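Local coordinates for oxalate biosynthetic component 1 (Burkholderia thailandensis, PDB 5IKY), which produces oxalate in quorum sensing-dependent oxalogenesis, combining a serine hydrolase activity with an additional lyase activity in one chain, at residues A[375-380]-A[441-446]; A[310-315]-A[348-353]; A[137-142]-A[190-195]. One frame throughout, in Å; residues are numbered along the deposited sequence.

Interaction 1: A[375-380]-A[441-446]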
ATOM      1  N   VAL A 375       9.963 -22.806  10.887  1.00 44.56           N
ATOM      2  CA  VAL A 375      11.118 -22.851  10.007  1.00 43.12           C
ATOM      3  C   VAL A 375      10.659 -22.616   8.577  1.00 42.90           C
ATOM      4  O   VAL A 375       9.679 -23.208   8.128  1.00 49.83           O
ATOM      5  CB  VAL A 375      11.861 -24.203  10.126  1.00 39.58           C
ATOM      6  CG1 VAL A 375      13.098 -24.226   9.243  1.00 39.17           C
ATOM      7  CG2 VAL A 375      12.246 -24.452  11.567  1.00 39.33           C
ATOM      8  N   LEU A 376      11.360 -21.742   7.864  1.00 41.07           N
ATOM      9  CA  LEU A 376      10.940 -21.344   6.525  1.00 38.01           C
ATOM     10  C   LEU A 376      11.719 -22.076   5.441  1.00 43.61           C
ATOM     11  O   LEU A 376      12.950 -22.108   5.467  1.00 43.69           O
ATOM     12  CB  LEU A 376      11.104 -19.836   6.353  1.00 37.40           C
ATOM     13  CG  LEU A 376      10.517 -18.983   7.476  1.00 38.82           C
ATOM     14  CD1 LEU A 376      10.849 -17.522   7.255  1.00 37.75           C
ATOM     15  CD2 LEU A 376       9.015 -19.195   7.568  1.00 43.95           C
ATOM     16  N   PHE A 377      11.006 -22.653   4.479  1.00 48.95           N
ATOM     17  CA  PHE A 377      11.653 -23.392   3.403  1.00 50.23           C
ATOM     18  C   PHE A 377      11.295 -22.855   2.025  1.00 51.02           C
ATOM     19  O   PHE A 377      10.150 -22.490   1.760  1.00 50.26           O
ATOM     20  CB  PHE A 377      11.299 -24.878   3.483  1.00 45.39           C
ATOM     21  CG  PHE A 377      11.951 -25.592   4.628  1.00 48.09           C
ATOM     22  CD1 PHE A 377      13.255 -26.043   4.524  1.00 45.03           C
ATOM     23  CD2 PHE A 377      11.264 -25.808   5.809  1.00 43.09           C
ATOM     24  CE1 PHE A 377      13.861 -26.703   5.578  1.00 49.45           C
ATOM     25  CE2 PHE A 377      11.863 -26.466   6.865  1.00 52.90           C
ATOM     26  CZ  PHE A 377      13.164 -26.914   6.750  1.00 45.85           C
ATOM     27  N   MET A 378      12.299 -22.825   1.153  1.00 61.93           N
ATOM     28  CA  MET A 378      12.147 -22.391  -0.228  1.00 47.33           C
ATOM     29  C   MET A 378      12.543 -23.520  -1.175  1.00 50.47           C
ATOM     30  O   MET A 378      13.714 -23.900  -1.234  1.00 53.64           O
ATOM     31  CB  MET A 378      13.008 -21.154  -0.496  1.00 62.43           C
ATOM     32  CG  MET A 378      12.498 -20.263  -1.610  1.00 59.40           C
ATOM     33  SD  MET A 378      10.771 -19.843  -1.372  1.00280.39           S
ATOM     34  CE  MET A 378      10.124 -20.379  -2.941  1.00 39.44           C
ATOM     35  N   LEU A 379      11.577 -24.060  -1.911  1.00 45.61           N
ATOM     36  CA  LEU A 379      11.869 -25.134  -2.857  1.00 52.14           C
ATOM     37  C   LEU A 379      12.269 -24.584  -4.218  1.00 54.71           C
ATOM     38  O   LEU A 379      11.429 -24.093  -4.973  1.00 55.54           O
ATOM     39  CB  LEU A 379      10.671 -26.071  -3.015  1.00 48.14           C
ATOM     40  CG  LEU A 379      10.241 -26.884  -1.794  1.00 55.74           C
ATOM     41  CD1 LEU A 379       9.159 -27.880  -2.185  1.00 43.46           C
ATOM     42  CD2 LEU A 379      11.430 -27.590  -1.161  1.00 51.26           C
ATOM     43  N   VAL A 380      13.558 -24.672  -4.524  1.00 48.64           N
ATOM     44  CA  VAL A 380      14.066 -24.258  -5.825  1.00 52.37           C
ATOM     45  C   VAL A 380      13.897 -25.397  -6.823  1.00 48.59           C
ATOM     46  O   VAL A 380      14.837 -26.143  -7.094  1.00 64.46           O
ATOM     47  CB  VAL A 380      15.545 -23.847  -5.747  1.00 51.88           C
ATOM     48  CG1 VAL A 380      15.957 -23.110  -7.008  1.00 55.22           C
ATOM     49  CG2 VAL A 380      15.780 -22.977  -4.522  1.00 44.51           C
ATOM     50  N   ASP A 441       7.873 -33.889   8.171  1.00 56.36           N
ATOM     51  CA  ASP A 441       8.041 -34.947   9.165  1.00 55.29           C
ATOM     52  C   ASP A 441       9.134 -34.623  10.180  1.00 52.23           C
ATOM     53  O   ASP A 441       9.065 -35.050  11.333  1.00 78.65           O
ATOM     54  CB  ASP A 441       8.349 -36.281   8.483  1.00 59.24           C
ATOM     55  CG  ASP A 441       7.155 -36.841   7.732  1.00 86.54           C
ATOM     56  OD1 ASP A 441       6.050 -36.274   7.864  1.00 98.07           O
ATOM     57  OD2 ASP A 441       7.322 -37.851   7.015  1.00 89.82           O
ATOM     58  N   ASN A 442      10.140 -33.870   9.750  1.00 60.49           N
ATOM     59  CA  ASN A 442      11.249 -33.516  10.630  1.00 54.17           C
ATOM     60  C   ASN A 442      11.136 -32.105  11.206  1.00 61.55           C
ATOM     61  O   ASN A 442      11.927 -31.712  12.062  1.00 67.11           O
ATOM     62  CB  ASN A 442      12.576 -33.666   9.889  1.00 54.63           C
ATOM     63  CG  ASN A 442      12.921 -35.116   9.612  1.00 66.49           C
ATOM     64  OD1 ASN A 442      13.619 -35.760  10.397  1.00 63.89           O
ATOM     65  ND2 ASN A 442      12.428 -35.639   8.496  1.00 59.54           N
ATOM     66  N   PHE A 443      10.148 -31.349  10.743  1.00 47.17           N
ATOM     67  CA  PHE A 443       9.916 -30.007  11.262  1.00 51.57           C
ATOM     68  C   PHE A 443       8.432 -29.802  11.542  1.00 64.06           C
ATOM     69  O   PHE A 443       7.674 -29.423  10.646  1.00 56.59           O
ATOM     70  CB  PHE A 443      10.430 -28.946  10.285  1.00 42.10           C
ATOM     71  CG  PHE A 443      11.927 -28.931  10.140  1.00 46.63           C
ATOM     72  CD1 PHE A 443      12.720 -28.308  11.089  1.00 45.58           C
ATOM     73  CD2 PHE A 443      12.542 -29.535   9.054  1.00 43.82           C
ATOM     74  CE1 PHE A 443      14.098 -28.291  10.961  1.00 50.95           C
ATOM     75  CE2 PHE A 443      13.920 -29.522   8.922  1.00 48.33           C
ATOM     76  CZ  PHE A 443      14.698 -28.899   9.876  1.00 44.19           C
ATOM     77  N   PRO A 444       8.015 -30.061  12.792  1.00 64.92           N
ATOM     78  CA  PRO A 444       6.613 -29.959  13.219  1.00 76.53           C
ATOM     79  C   PRO A 444       6.017 -28.579  12.955  1.00 67.42           C
ATOM     80  O   PRO A 444       4.821 -28.468  12.688  1.00 88.84           O
ATOM     81  CB  PRO A 444       6.679 -30.254  14.725  1.00 68.24           C
ATOM     82  CG  PRO A 444       8.121 -30.097  15.103  1.00 60.96           C
ATOM     83  CD  PRO A 444       8.895 -30.489  13.890  1.00 63.09           C
ATOM     84  N   SER A 445       6.845 -27.542  13.023  1.00 58.93           N
ATOM     85  CA  SER A 445       6.399 -26.194  12.691  1.00 51.90           C
ATOM     86  C   SER A 445       7.248 -25.610  11.566  1.00 56.49           C
ATOM     87  O   SER A 445       8.372 -25.160  11.797  1.00 57.55           O
ATOM     88  CB  SER A 445       6.455 -25.287  13.924  1.00 48.11           C
ATOM     89  OG  SER A 445       5.930 -24.000  13.640  1.00 70.61           O
ATOM     90  N   CYS A 446       6.716 -25.620  10.347  1.00 50.28           N
ATOM     91  CA  CYS A 446       7.457 -25.096   9.208  1.00 63.57           C
ATOM     92  C   CYS A 446       6.553 -24.606   8.080  1.00 43.89           C
ATOM     93  O   CYS A 446       5.433 -25.084   7.912  1.00 62.35           O
ATOM     94  CB  CYS A 446       8.417 -26.157   8.663  1.00 67.05           C
ATOM     95  SG  CYS A 446       7.617 -27.465   7.710  1.00 64.79           S
TER
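Phe377 and Phe443 make the tightly packed part of this contact. The Phe377 ring brings its far end over one face of Phe443: CZ sits off-centre toward the rim, 3.5 Å from Phe443 CE2. The side chains cross at about a right angle, and the rings meet obliquely, their planes at 57° and their centroids 5.1 Å apart. Phe377 CG lies beside its own backbone N and opposite the carbonyl carbon (chi1 -72°), which swings the ring toward the turn behind helix 418-442. Phe443 is the first residue past that helix, and its side chain also points back at the strand. Val375 adds a methyl, CG2, 3.9 Å from Phe443 CD1. Cys446 CB also meets the edge of the Phe377 ring, 3.9 Å from Phe377 CE2; the sulfur follows at 5.5 Å from SG to the ring centroid, well off the ring normal.

The packing slackens toward the turn at Ser445. This residue is partly exposed, and it takes part mainly through its carbonyl: Val375 N donates to Ser445 O at 3.0 Å, nearly straight at 165°. The backbone bond opens the parallel pairing of Val375 with Cys446, which strands 375-380 and 446-451 then carry on, the backbone of Phe377 bonding Lys447 and Ser449. Leu439 of helix 418-442 also packs on Phe377. That helix runs through this turn into strand 446-451, next to 375-380 in the parallel sheet, consistent with a TIM-barrel-type domain. One backbone hydrogen bond thus joins the two segments where the pairing starts; otherwise the contact is largely apolar, made by the two rings, the Val375 methyl and Cys446 CB.

Interaction 2: A[310-315]-A[348-353]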
ATOM      1  N   VAL A 310      14.218 -11.865   7.273  1.00 40.57           N
ATOM      2  CA  VAL A 310      14.629 -13.160   6.754  1.00 36.73           C
ATOM      3  C   VAL A 310      15.891 -13.036   5.904  1.00 39.07           C
ATOM      4  O   VAL A 310      16.077 -12.042   5.208  1.00 43.82           O
ATOM      5  CB  VAL A 310      13.493 -13.803   5.919  1.00 43.49           C
ATOM      6  CG1 VAL A 310      13.939 -15.115   5.319  1.00 35.95           C
ATOM      7  CG2 VAL A 310      12.248 -14.012   6.778  1.00 35.67           C
ATOM      8  N   ALA A 311      16.766 -14.037   5.981  1.00 42.74           N
ATOM      9  CA  ALA A 311      17.941 -14.100   5.117  1.00 40.61           C
ATOM     10  C   ALA A 311      18.149 -15.516   4.574  1.00 41.25           C
ATOM     11  O   ALA A 311      17.852 -16.502   5.248  1.00 45.69           O
ATOM     12  CB  ALA A 311      19.180 -13.628   5.866  1.00 38.32           C
ATOM     13  N   SER A 312      18.662 -15.605   3.351  1.00 43.81           N
ATOM     14  CA  SER A 312      18.888 -16.889   2.695  1.00 41.73           C
ATOM     15  C   SER A 312      19.891 -17.750   3.453  1.00 38.80           C
ATOM     16  O   SER A 312      20.859 -17.250   4.026  1.00 49.90           O
ATOM     17  CB  SER A 312      19.368 -16.674   1.258  1.00 37.26           C
ATOM     18  OG  SER A 312      18.313 -16.193   0.447  1.00 70.29           O
ATOM     19  N   PHE A 313      19.647 -19.055   3.442  1.00 42.19           N
ATOM     20  CA  PHE A 313      20.464 -20.001   4.182  1.00 43.31           C
ATOM     21  C   PHE A 313      20.419 -21.358   3.486  1.00 49.35           C
ATOM     22  O   PHE A 313      19.354 -21.955   3.350  1.00 57.72           O
ATOM     23  CB  PHE A 313      19.967 -20.110   5.629  1.00 43.08           C
ATOM     24  CG  PHE A 313      20.872 -20.901   6.533  1.00 48.31           C
ATOM     25  CD1 PHE A 313      21.968 -20.302   7.135  1.00 39.55           C
ATOM     26  CD2 PHE A 313      20.617 -22.238   6.794  1.00 47.00           C
ATOM     27  CE1 PHE A 313      22.798 -21.025   7.974  1.00 57.23           C
ATOM     28  CE2 PHE A 313      21.444 -22.967   7.633  1.00 39.55           C
ATOM     29  CZ  PHE A 313      22.536 -22.358   8.223  1.00 52.41           C
ATOM     30  N   SER A 314      21.573 -21.836   3.029  1.00 46.56           N
ATOM     31  CA  SER A 314      21.645 -23.136   2.368  1.00 52.38           C
ATOM     32  C   SER A 314      22.632 -24.059   3.073  1.00 45.74           C
ATOM     33  O   SER A 314      23.844 -23.897   2.945  1.00 47.04           O
ATOM     34  CB  SER A 314      22.033 -22.973   0.898  1.00 50.77           C
ATOM     35  OG  SER A 314      21.013 -22.306   0.173  1.00 69.30           O
ATOM     36  N   PRO A 315      22.113 -25.036   3.829  1.00 51.66           N
ATOM     37  CA  PRO A 315      22.985 -25.959   4.559  1.00 51.17           C
ATOM     38  C   PRO A 315      23.626 -26.994   3.637  1.00 58.52           C
ATOM     39  O   PRO A 315      23.360 -28.188   3.766  1.00 61.83           O
ATOM     40  CB  PRO A 315      22.032 -26.618   5.558  1.00 47.72           C
ATOM     41  CG  PRO A 315      20.706 -26.580   4.874  1.00 53.86           C
ATOM     42  CD  PRO A 315      20.686 -25.309   4.070  1.00 50.08           C
ATOM     43  N   GLU A 348      15.853 -18.405   5.851  1.00 48.19           N
ATOM     44  CA  GLU A 348      14.991 -19.126   4.925  1.00 41.51           C
ATOM     45  C   GLU A 348      15.831 -20.151   4.197  1.00 50.81           C
ATOM     46  O   GLU A 348      16.773 -19.804   3.483  1.00 50.73           O
ATOM     47  CB  GLU A 348      14.318 -18.200   3.919  1.00 40.54           C
ATOM     48  CG  GLU A 348      13.282 -18.903   3.055  1.00 61.29           C
ATOM     49  CD  GLU A 348      12.839 -18.067   1.870  1.00 84.17           C
ATOM     50  OE1 GLU A 348      13.692 -17.376   1.274  1.00 86.01           O
ATOM     51  OE2 GLU A 348      11.632 -18.097   1.543  1.00 85.30           O
ATOM     52  N   ILE A 349      15.492 -21.419   4.383  1.00 50.11           N
ATOM     53  CA  ILE A 349      16.269 -22.485   3.780  1.00 48.07           C
ATOM     54  C   ILE A 349      15.997 -22.558   2.289  1.00 51.69           C
ATOM     55  O   ILE A 349      14.904 -22.931   1.866  1.00 44.51           O
ATOM     56  CB  ILE A 349      15.959 -23.844   4.419  1.00 53.60           C
ATOM     57  CG1 ILE A 349      15.771 -23.694   5.933  1.00 51.57           C
ATOM     58  CG2 ILE A 349      17.054 -24.845   4.084  1.00 44.76           C
ATOM     59  CD1 ILE A 349      16.977 -23.152   6.652  1.00 62.20           C
ATOM     60  N   GLU A 350      16.992 -22.187   1.494  1.00 41.69           N
ATOM     61  CA  GLU A 350      16.886 -22.331   0.052  1.00 45.32           C
ATOM     62  C   GLU A 350      17.214 -23.772  -0.311  1.00 47.37           C
ATOM     63  O   GLU A 350      18.375 -24.180  -0.290  1.00 52.41           O
ATOM     64  CB  GLU A 350      17.814 -21.353  -0.665  1.00 51.75           C
ATOM     65  CG  GLU A 350      17.662 -19.912  -0.197  1.00 61.80           C
ATOM     66  CD  GLU A 350      17.679 -18.916  -1.341  1.00100.42           C
ATOM     67  OE1 GLU A 350      18.781 -18.574  -1.821  1.00 93.95           O
ATOM     68  OE2 GLU A 350      16.587 -18.469  -1.757  1.00108.48           O
ATOM     69  N   VAL A 351      16.182 -24.550  -0.613  1.00 50.23           N
ATOM     70  CA  VAL A 351      16.353 -25.965  -0.904  1.00 47.11           C
ATOM     71  C   VAL A 351      16.673 -26.181  -2.382  1.00 47.15           C
ATOM     72  O   VAL A 351      15.777 -26.345  -3.209  1.00 57.41           O
ATOM     73  CB  VAL A 351      15.099 -26.762  -0.515  1.00 55.67           C
ATOM     74  CG1 VAL A 351      15.317 -28.243  -0.751  1.00 48.55           C
ATOM     75  CG2 VAL A 351      14.751 -26.504   0.945  1.00 49.11           C
ATOM     76  N   PHE A 352      17.962 -26.172  -2.706  1.00 63.16           N
ATOM     77  CA  PHE A 352      18.405 -26.328  -4.085  1.00 58.45           C
ATOM     78  C   PHE A 352      18.474 -27.789  -4.515  1.00 59.94           C
ATOM     79  O   PHE A 352      18.143 -28.121  -5.654  1.00 54.13           O
ATOM     80  CB  PHE A 352      19.773 -25.673  -4.282  1.00 51.80           C
ATOM     81  CG  PHE A 352      19.724 -24.175  -4.364  1.00 54.89           C
ATOM     82  CD1 PHE A 352      19.381 -23.546  -5.550  1.00 48.62           C
ATOM     83  CD2 PHE A 352      20.029 -23.394  -3.263  1.00 46.48           C
ATOM     84  CE1 PHE A 352      19.337 -22.171  -5.634  1.00 48.77           C
ATOM     85  CE2 PHE A 352      19.990 -22.014  -3.344  1.00 53.80           C
ATOM     86  CZ  PHE A 352      19.643 -21.403  -4.530  1.00 47.58           C
ATOM     87  N   ASN A 353      18.909 -28.656  -3.606  1.00 60.96           N
ATOM     88  CA  ASN A 353      19.152 -30.056  -3.949  1.00 58.72           C
ATOM     89  C   ASN A 353      18.815 -31.019  -2.813  1.00 54.41           C
ATOM     90  O   ASN A 353      18.496 -30.596  -1.701  1.00 68.11           O
ATOM     91  CB  ASN A 353      20.613 -30.242  -4.365  1.00 46.08           C
ATOM     92  CG  ASN A 353      21.581 -29.576  -3.408  1.00 55.45           C
ATOM     93  OD1 ASN A 353      21.704 -29.982  -2.251  1.00 50.53           O
ATOM     94  ND2 ASN A 353      22.291 -28.560  -3.890  1.00 45.03           N
TER
HETATM   95  O   HOH W   1      19.410 -16.295  -2.810  1.00 65.98           O
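Ser312 and Glu348 point their side chains to one face of the sheet, Phe313 and Ile349 to the other, and that division organises the contact. On the Phe313-Ile349 face these two lie side by side, heading the same way, with Phe313 CD2 3.8 Å from Ile349 CD1. Pro315 crosses Ile349 at about a right angle and sets its CD 3.7 Å from Ile349 CG2. Leu333 and Leu337 of helix 330-343 pack against Phe313 here.

The Ser312-Glu348 face carries polar groups. Glu348 runs extended, CG opposite the backbone N (chi1 -173°), and its OE1 is hydrogen-bonded by Asn277 ND2; the Val310 side chain crosses Glu348 obliquely, CG1 3.4 Å from Glu348 CB. Glu350 bends at chi2, bringing its carboxylate near Ser312 OG. A water donates to Glu350 OE1 at 2.6 Å and reaches Ser312 OG weakly. Farther along the strand, Ser314 OG donates to Glu350 O at 3.3 Å, lying in the carbonyl plane on a lone pair, and touches the Phe352 ring at its edge.

Between the faces the parallel backbone ladder runs through Glu348 N to Ala311 O (2.8 Å), Phe313 N to Glu348 O and Glu350 N to Phe313 O. These strands, joined through helix 330-343, form a beta-alpha-beta crossover unit, consistent with a TIM barrel. The Glu350 side chain lies about 4 Å from the magnesium ion of the His227 and Glu477 site.

Interaction 3: A[137-142]-A[190-195]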
ATOM      1  N   THR A 137       8.946  -6.991 -27.218  1.00 50.39           N
ATOM      2  CA  THR A 137       8.697  -6.553 -25.847  1.00 60.07           C
ATOM      3  C   THR A 137       9.988  -6.542 -25.030  1.00 48.97           C
ATOM      4  O   THR A 137      10.115  -5.769 -24.078  1.00 50.46           O
ATOM      5  CB  THR A 137       7.647  -7.434 -25.139  1.00 56.86           C
ATOM      6  OG1 THR A 137       8.023  -8.814 -25.228  1.00 59.00           O
ATOM      7  CG2 THR A 137       6.275  -7.237 -25.770  1.00 56.37           C
ATOM      8  N   THR A 138      10.939  -7.396 -25.400  1.00 48.50           N
ATOM      9  CA  THR A 138      12.271  -7.360 -24.801  1.00 47.82           C
ATOM     10  C   THR A 138      12.949  -6.043 -25.159  1.00 51.56           C
ATOM     11  O   THR A 138      13.689  -5.474 -24.359  1.00 49.94           O
ATOM     12  CB  THR A 138      13.150  -8.543 -25.272  1.00 51.39           C
ATOM     13  OG1 THR A 138      12.535  -9.785 -24.905  1.00 56.86           O
ATOM     14  CG2 THR A 138      14.536  -8.472 -24.643  1.00 47.53           C
ATOM     15  N   PHE A 139      12.668  -5.554 -26.364  1.00 48.97           N
ATOM     16  CA  PHE A 139      13.272  -4.326 -26.865  1.00 54.12           C
ATOM     17  C   PHE A 139      12.564  -3.074 -26.363  1.00 62.63           C
ATOM     18  O   PHE A 139      13.000  -1.958 -26.646  1.00 52.49           O
ATOM     19  CB  PHE A 139      13.286  -4.327 -28.395  1.00 50.61           C
ATOM     20  CG  PHE A 139      14.350  -5.200 -28.990  1.00 59.04           C
ATOM     21  CD1 PHE A 139      15.363  -5.718 -28.199  1.00 63.56           C
ATOM     22  CD2 PHE A 139      14.349  -5.487 -30.345  1.00 66.21           C
ATOM     23  CE1 PHE A 139      16.348  -6.520 -28.746  1.00 65.64           C
ATOM     24  CE2 PHE A 139      15.330  -6.285 -30.899  1.00 54.05           C
ATOM     25  CZ  PHE A 139      16.332  -6.802 -30.099  1.00 54.93           C
ATOM     26  N   GLY A 140      11.470  -3.253 -25.629  1.00 48.71           N
ATOM     27  CA  GLY A 140      10.755  -2.121 -25.068  1.00 54.26           C
ATOM     28  C   GLY A 140       9.405  -1.824 -25.698  1.00 54.16           C
ATOM     29  O   GLY A 140       8.720  -0.889 -25.278  1.00 56.13           O
ATOM     30  N   TRP A 141       9.022  -2.598 -26.710  1.00 52.09           N
ATOM     31  CA  TRP A 141       7.675  -2.498 -27.263  1.00 63.90           C
ATOM     32  C   TRP A 141       6.679  -2.958 -26.208  1.00 58.89           C
ATOM     33  O   TRP A 141       7.009  -3.783 -25.358  1.00 57.06           O
ATOM     34  CB  TRP A 141       7.521  -3.342 -28.531  1.00 59.37           C
ATOM     35  CG  TRP A 141       8.286  -2.844 -29.724  1.00 60.39           C
ATOM     36  CD1 TRP A 141       9.642  -2.727 -29.840  1.00 59.35           C
ATOM     37  CD2 TRP A 141       7.740  -2.429 -30.983  1.00 54.55           C
ATOM     38  NE1 TRP A 141       9.970  -2.250 -31.086  1.00 53.74           N
ATOM     39  CE2 TRP A 141       8.821  -2.059 -31.806  1.00 54.71           C
ATOM     40  CE3 TRP A 141       6.440  -2.325 -31.489  1.00 55.11           C
ATOM     41  CZ2 TRP A 141       8.643  -1.595 -33.111  1.00 56.06           C
ATOM     42  CZ3 TRP A 141       6.265  -1.864 -32.784  1.00 58.21           C
ATOM     43  CH2 TRP A 141       7.361  -1.505 -33.578  1.00 56.91           C
ATOM     44  N   THR A 142       5.464  -2.428 -26.254  1.00 53.65           N
ATOM     45  CA  THR A 142       4.447  -2.824 -25.288  1.00 53.75           C
ATOM     46  C   THR A 142       3.190  -3.348 -25.968  1.00 67.13           C
ATOM     47  O   THR A 142       2.944  -3.080 -27.145  1.00 76.02           O
ATOM     48  CB  THR A 142       4.062  -1.656 -24.360  1.00 56.50           C
ATOM     49  OG1 THR A 142       3.601  -0.548 -25.145  1.00 59.78           O
ATOM     50  CG2 THR A 142       5.256  -1.229 -23.520  1.00 49.02           C
ATOM     51  N   GLY A 190      26.427  -7.627 -39.610  1.00 82.91           N
ATOM     52  CA  GLY A 190      26.802  -6.832 -38.455  1.00 80.62           C
ATOM     53  C   GLY A 190      26.556  -7.566 -37.153  1.00 78.05           C
ATOM     54  O   GLY A 190      26.478  -8.794 -37.129  1.00 68.95           O
ATOM     55  N   HIS A 191      26.434  -6.816 -36.064  1.00 76.77           N
ATOM     56  CA  HIS A 191      26.185  -7.417 -34.759  1.00 63.42           C
ATOM     57  C   HIS A 191      24.812  -7.040 -34.214  1.00 66.24           C
ATOM     58  O   HIS A 191      24.271  -5.976 -34.516  1.00 67.08           O
ATOM     59  CB  HIS A 191      27.278  -7.022 -33.769  1.00 72.70           C
ATOM     60  CG  HIS A 191      28.457  -7.944 -33.778  1.00 81.33           C
ATOM     61  ND1 HIS A 191      29.491  -7.825 -34.682  1.00 79.59           N
ATOM     62  CD2 HIS A 191      28.763  -9.004 -32.992  1.00 77.06           C
ATOM     63  CE1 HIS A 191      30.383  -8.772 -34.454  1.00 87.53           C
ATOM     64  NE2 HIS A 191      29.967  -9.500 -33.433  1.00 87.07           N
ATOM     65  N   TRP A 192      24.269  -7.930 -33.395  1.00 74.17           N
ATOM     66  CA  TRP A 192      22.881  -7.863 -32.964  1.00 55.25           C
ATOM     67  C   TRP A 192      22.775  -8.182 -31.479  1.00 64.21           C
ATOM     68  O   TRP A 192      23.499  -9.039 -30.977  1.00 64.70           O
ATOM     69  CB  TRP A 192      22.058  -8.845 -33.795  1.00 69.35           C
ATOM     70  CG  TRP A 192      20.684  -9.135 -33.299  1.00 74.42           C
ATOM     71  CD1 TRP A 192      19.771  -8.245 -32.817  1.00 99.48           C
ATOM     72  CD2 TRP A 192      20.062 -10.420 -33.242  1.00 57.14           C
ATOM     73  NE1 TRP A 192      18.611  -8.897 -32.469  1.00 83.69           N
ATOM     74  CE2 TRP A 192      18.765 -10.235 -32.720  1.00 71.18           C
ATOM     75  CE3 TRP A 192      20.474 -11.710 -33.583  1.00 55.77           C
ATOM     76  CZ2 TRP A 192      17.878 -11.293 -32.531  1.00 64.38           C
ATOM     77  CZ3 TRP A 192      19.593 -12.758 -33.397  1.00 96.70           C
ATOM     78  CH2 TRP A 192      18.310 -12.544 -32.875  1.00 86.66           C
ATOM     79  N   GLN A 193      21.887  -7.485 -30.777  1.00 62.47           N
ATOM     80  CA  GLN A 193      21.631  -7.765 -29.367  1.00 55.57           C
ATOM     81  C   GLN A 193      20.260  -8.418 -29.192  1.00 60.08           C
ATOM     82  O   GLN A 193      19.239  -7.732 -29.159  1.00 67.01           O
ATOM     83  CB  GLN A 193      21.730  -6.480 -28.535  1.00 52.77           C
ATOM     84  CG  GLN A 193      21.266  -6.608 -27.082  1.00 57.84           C
ATOM     85  CD  GLN A 193      22.047  -7.641 -26.291  1.00 64.41           C
ATOM     86  OE1 GLN A 193      21.702  -8.823 -26.284  1.00 60.38           O
ATOM     87  NE2 GLN A 193      23.103  -7.198 -25.614  1.00 56.96           N
ATOM     88  N   PRO A 194      20.237  -9.757 -29.090  1.00 66.23           N
ATOM     89  CA  PRO A 194      19.002 -10.533 -28.924  1.00 60.05           C
ATOM     90  C   PRO A 194      18.333 -10.284 -27.574  1.00 60.40           C
ATOM     91  O   PRO A 194      17.122 -10.454 -27.443  1.00 66.78           O
ATOM     92  CB  PRO A 194      19.479 -11.989 -29.029  1.00 56.52           C
ATOM     93  CG  PRO A 194      20.856 -11.920 -29.623  1.00 55.97           C
ATOM     94  CD  PRO A 194      21.424 -10.623 -29.154  1.00 68.94           C
ATOM     95  N   GLY A 195      19.121  -9.889 -26.579  1.00 49.17           N
ATOM     96  CA  GLY A 195      18.597  -9.642 -25.250  1.00 56.44           C
ATOM     97  C   GLY A 195      18.219 -10.922 -24.530  1.00 69.33           C
ATOM     98  O   GLY A 195      17.221 -10.969 -23.811  1.00 63.51           O
TER
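Phe139 reaches across from the end of helix 126-138 to the edge of Trp192 and the backbone of Gln193. Its side chain starts with CB directed to one side of the other segment, and CG falls beside the backbone N, opposite the carbonyl carbon (chi1 -76°). CB, CG, both CD atoms and CE2 only lead up to the contact, which CE1 and CZ make. CE1 lies 3.2 Å from Gln193 O, which is near the ring plane, at the edge; Pro194 O is farther off, 4.2 Å from the same carbon. At the tip CZ meets Gln193 O as well, again at 3.2 Å, and Trp192 NE1 at 3.9 Å. Both rings turn their edges to each other here, and the side chains cross at about a right angle. The carbonyl of Gln193 thus faces the polarised C-H rim of the phenyl ring rather than its pi cloud.

Thr138, one residue earlier, adds its methyl, CG2 lying 3.8 Å from Gly195 O. The receiving loop is shaped from within: Gln193 OE1 accepts from Gly195 N at 2.8 Å, while Pro194 CG sits over the centre of the Trp192 ring. Gly195 takes a positive phi. On the helix side Gly140 ends the helix in a Schellman motif.

Gln135, from the last turns of the same helix, bonds Pro194 O and touches Trp192, so helix 126-138 rests its C-terminal end on the loop that leaves strand 190-192, the middle strand of an antiparallel sheet between 26-28 and 53-55.

Overall arrangement
Going from the N terminus, interaction 3 comes first: it closes the excursion from the end of helix 126-138 round to strand 190-192. The chain, whose strand 4-9 already belongs to the parallel sheet, returns to it at 223-226 and 275-278; interaction 2 then closes the crossover from 310-313 to 346-351. Interaction 1 follows, bringing the end of helix 418-442 and the start of strand 446-451 back to strand 375-380. The three loops are in series; none nests or crosses. Interactions 1 and 2 touch, because strands 346-351 and 375-380 are neighbours, with Met378 N probably bonded to Ile349 O. Interaction 3 stands apart, about 21 Å from either at the nearest atoms.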